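Long-range contact in acetyltransferase (Brucella abortus str. 2308 A, PDB 4ZBG), which binds acetyl-CoA and, as a member of the GNAT family, probably transfers its acetyl group to an amine of an acceptor substrate: residues I11-P16 with L53-V58. Sequence-based numbering, arbitrary orientation.
Sequences IRKERP and LTLSLV
Glu-14 and Ser-56 meet twice. The serine hydroxyl OG donates to Glu-14 OE1 at 2.6 Å, approaching from above the carboxylate plane, and the backbone N of Glu-14 bonds to Ser-56 O at 2.8 Å. With chi1 at 80°, Glu-14 CG sits between its own N and carbonyl carbon, and the extended chain then runs alongside Ser-56. The carboxylate and the hydroxyl that share this short bond are each tied to a second residue: OE2 to Arg-48 in a salt bridge, and Ser-56 OG to His-68.

Further along, Arg-12 and Val-58 form an antiparallel hydrogen-bonded pair: Arg-12 N reaches Val-58 O at 3.0 Å, and Val-58 N returns to Arg-12 O at 2.9 Å. Their side chains lie side by side on one face of the sheet, where Val-58 CG2 rests over the centre of the guanidinium, 3.8 Å above its plane. Arg-12 NH1 also donates to Lys-13 O, and salt bridges to Asp-18 and Glu-60 help fix the group's rotation.

On the other face Leu-57 packs its CD1 on Ile-11 CG2 and its CD2 on Lys-13 CG.

Strand 10-13 thus pairs antiparallel with strand 55-61 after a connection containing helices 19-30 and 40-49, the first strand-helix-helix-strand unit of the GNAT fold; strand 64-76 flanks 55-61 in turn. Helix 100-114 covers the Leu-57 face; on the Val-58 side Ile-22 of helix 19-30 touches Val-58 and Glu-14, and Leu-53, in the loop leading into the strand, packs on helix 40-49.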
loop_
_atom_site.group_PDB
_atom_site.type_symbol
_atom_site.label_atom_id
_atom_site.label_comp_id
_atom_site.label_asym_id
_atom_site.label_seq_id
_atom_site.Cartn_x
_atom_site.Cartn_y
_atom_site.Cartn_z
ATOM N N ILE A 11 -9.014 10.461 -5.488
ATOM C CA ILE A 11 -8.407 9.147 -5.414
ATOM C C ILE A 11 -9.104 8.221 -6.388
ATOM O O ILE A 11 -10.322 8.231 -6.492
ATOM C CB ILE A 11 -8.460 8.620 -3.973
ATOM C CG1 ILE A 11 -7.569 9.485 -3.087
ATOM C CG2 ILE A 11 -8.013 7.170 -3.914
ATOM C CD1 ILE A 11 -7.741 9.227 -1.611
ATOM N N ARG A 12 -8.330 7.429 -7.118
ATOM C CA ARG A 12 -8.911 6.460 -8.036
ATOM C C ARG A 12 -7.982 5.266 -8.175
ATOM O O ARG A 12 -6.803 5.323 -7.794
ATOM C CB ARG A 12 -9.138 7.086 -9.414
ATOM C CG ARG A 12 -7.866 7.602 -10.073
ATOM C CD ARG A 12 -8.077 7.896 -11.549
ATOM N NE ARG A 12 -6.896 8.499 -12.160
ATOM C CZ ARG A 12 -5.862 7.812 -12.636
ATOM N NH1 ARG A 12 -5.848 6.487 -12.562
ATOM N NH2 ARG A 12 -4.834 8.449 -13.183
ATOM N N LYS A 13 -8.512 4.181 -8.719
ATOM C CA LYS A 13 -7.693 3.023 -9.058
ATOM C C LYS A 13 -6.743 3.374 -10.188
ATOM O O LYS A 13 -7.074 4.170 -11.073
ATOM C CB LYS A 13 -8.558 1.841 -9.492
ATOM C CG LYS A 13 -9.253 1.112 -8.362
ATOM C CD LYS A 13 -9.976 -0.121 -8.887
ATOM C CE LYS A 13 -10.950 -0.676 -7.867
ATOM N NZ LYS A 13 -11.814 -1.730 -8.460
ATOM N N GLU A 14 -5.569 2.763 -10.166
ATOM C CA GLU A 14 -4.621 2.971 -11.241
ATOM C C GLU A 14 -5.185 2.458 -12.556
ATOM O O GLU A 14 -6.073 1.591 -12.593
ATOM C CB GLU A 14 -3.301 2.250 -10.947
ATOM C CG GLU A 14 -3.328 0.760 -11.249
ATOM C CD GLU A 14 -1.931 0.156 -11.371
ATOM O OE1 GLU A 14 -1.041 0.533 -10.584
ATOM O OE2 GLU A 14 -1.724 -0.702 -12.260
ATOM N N ARG A 15 -4.673 3.006 -13.642
ATOM C CA ARG A 15 -4.885 2.420 -14.951
ATOM C C ARG A 15 -3.496 2.180 -15.529
ATOM O O ARG A 15 -2.528 2.773 -15.059
ATOM C CB ARG A 15 -5.733 3.341 -15.825
ATOM C CG ARG A 15 -5.259 4.756 -15.878
ATOM C CD ARG A 15 -6.407 5.651 -16.307
ATOM N NE ARG A 15 -6.955 5.267 -17.607
ATOM C CZ ARG A 15 -6.486 5.716 -18.765
ATOM N NH1 ARG A 15 -5.459 6.555 -18.774
ATOM N NH2 ARG A 15 -7.040 5.333 -19.911
ATOM N N PRO A 16 -3.385 1.282 -16.519
ATOM C CA PRO A 16 -2.082 0.905 -17.083
ATOM C C PRO A 16 -1.218 2.102 -17.474
ATOM O O PRO A 16 0.006 2.078 -17.308
ATOM C CB PRO A 16 -2.467 0.123 -18.339
ATOM C CG PRO A 16 -3.783 -0.459 -18.021
ATOM C CD PRO A 16 -4.482 0.490 -17.103
ATOM N N LEU A 53 -0.851 -7.404 -7.693
ATOM C CA LEU A 53 -1.146 -6.055 -7.240
ATOM C C LEU A 53 -2.661 -5.979 -7.051
ATOM O O LEU A 53 -3.406 -5.608 -7.955
ATOM C CB LEU A 53 -0.615 -5.027 -8.245
ATOM C CG LEU A 53 -0.722 -3.558 -7.837
ATOM C CD1 LEU A 53 -0.075 -3.295 -6.482
ATOM C CD2 LEU A 53 -0.085 -2.687 -8.905
ATOM N N THR A 54 -3.110 -6.399 -5.877
ATOM C CA THR A 54 -4.527 -6.569 -5.602
ATOM C C THR A 54 -5.277 -5.261 -5.748
ATOM O O THR A 54 -6.358 -5.207 -6.339
ATOM C CB THR A 54 -4.727 -7.084 -4.180
ATOM O OG1 THR A 54 -3.965 -8.282 -4.006
ATOM C CG2 THR A 54 -6.195 -7.371 -3.918
ATOM N N LEU A 55 -4.692 -4.208 -5.197
ATOM C CA LEU A 55 -5.298 -2.897 -5.242
ATOM C C LEU A 55 -4.197 -1.861 -5.356
ATOM O O LEU A 55 -3.192 -1.934 -4.645
ATOM C CB LEU A 55 -6.136 -2.666 -3.983
ATOM C CG LEU A 55 -6.884 -1.341 -3.923
ATOM C CD1 LEU A 55 -7.889 -1.222 -5.045
ATOM C CD2 LEU A 55 -7.573 -1.211 -2.577
ATOM N N SER A 56 -4.387 -0.903 -6.258
ATOM C CA SER A 56 -3.395 0.127 -6.502
ATOM C C SER A 56 -4.161 1.416 -6.713
ATOM O O SER A 56 -4.916 1.537 -7.682
ATOM C CB SER A 56 -2.588 -0.223 -7.746
ATOM O OG SER A 56 -1.650 0.796 -8.045
ATOM N N LEU A 57 -4.006 2.355 -5.780
ATOM C CA LEU A 57 -4.731 3.621 -5.841
ATOM C C LEU A 57 -3.758 4.763 -5.998
ATOM O O LEU A 57 -2.655 4.730 -5.445
ATOM C CB LEU A 57 -5.536 3.864 -4.566
ATOM C CG LEU A 57 -6.571 2.824 -4.151
ATOM C CD1 LEU A 57 -7.262 3.265 -2.869
ATOM C CD2 LEU A 57 -7.581 2.578 -5.256
ATOM N N VAL A 58 -4.188 5.783 -6.733
ATOM C CA VAL A 58 -3.437 7.022 -6.851
ATOM C C VAL A 58 -4.262 8.192 -6.341
ATOM O O VAL A 58 -5.493 8.201 -6.444
ATOM C CB VAL A 58 -2.956 7.288 -8.289
ATOM C CG1 VAL A 58 -1.941 6.242 -8.722
ATOM C CG2 VAL A 58 -4.141 7.373 -9.256
#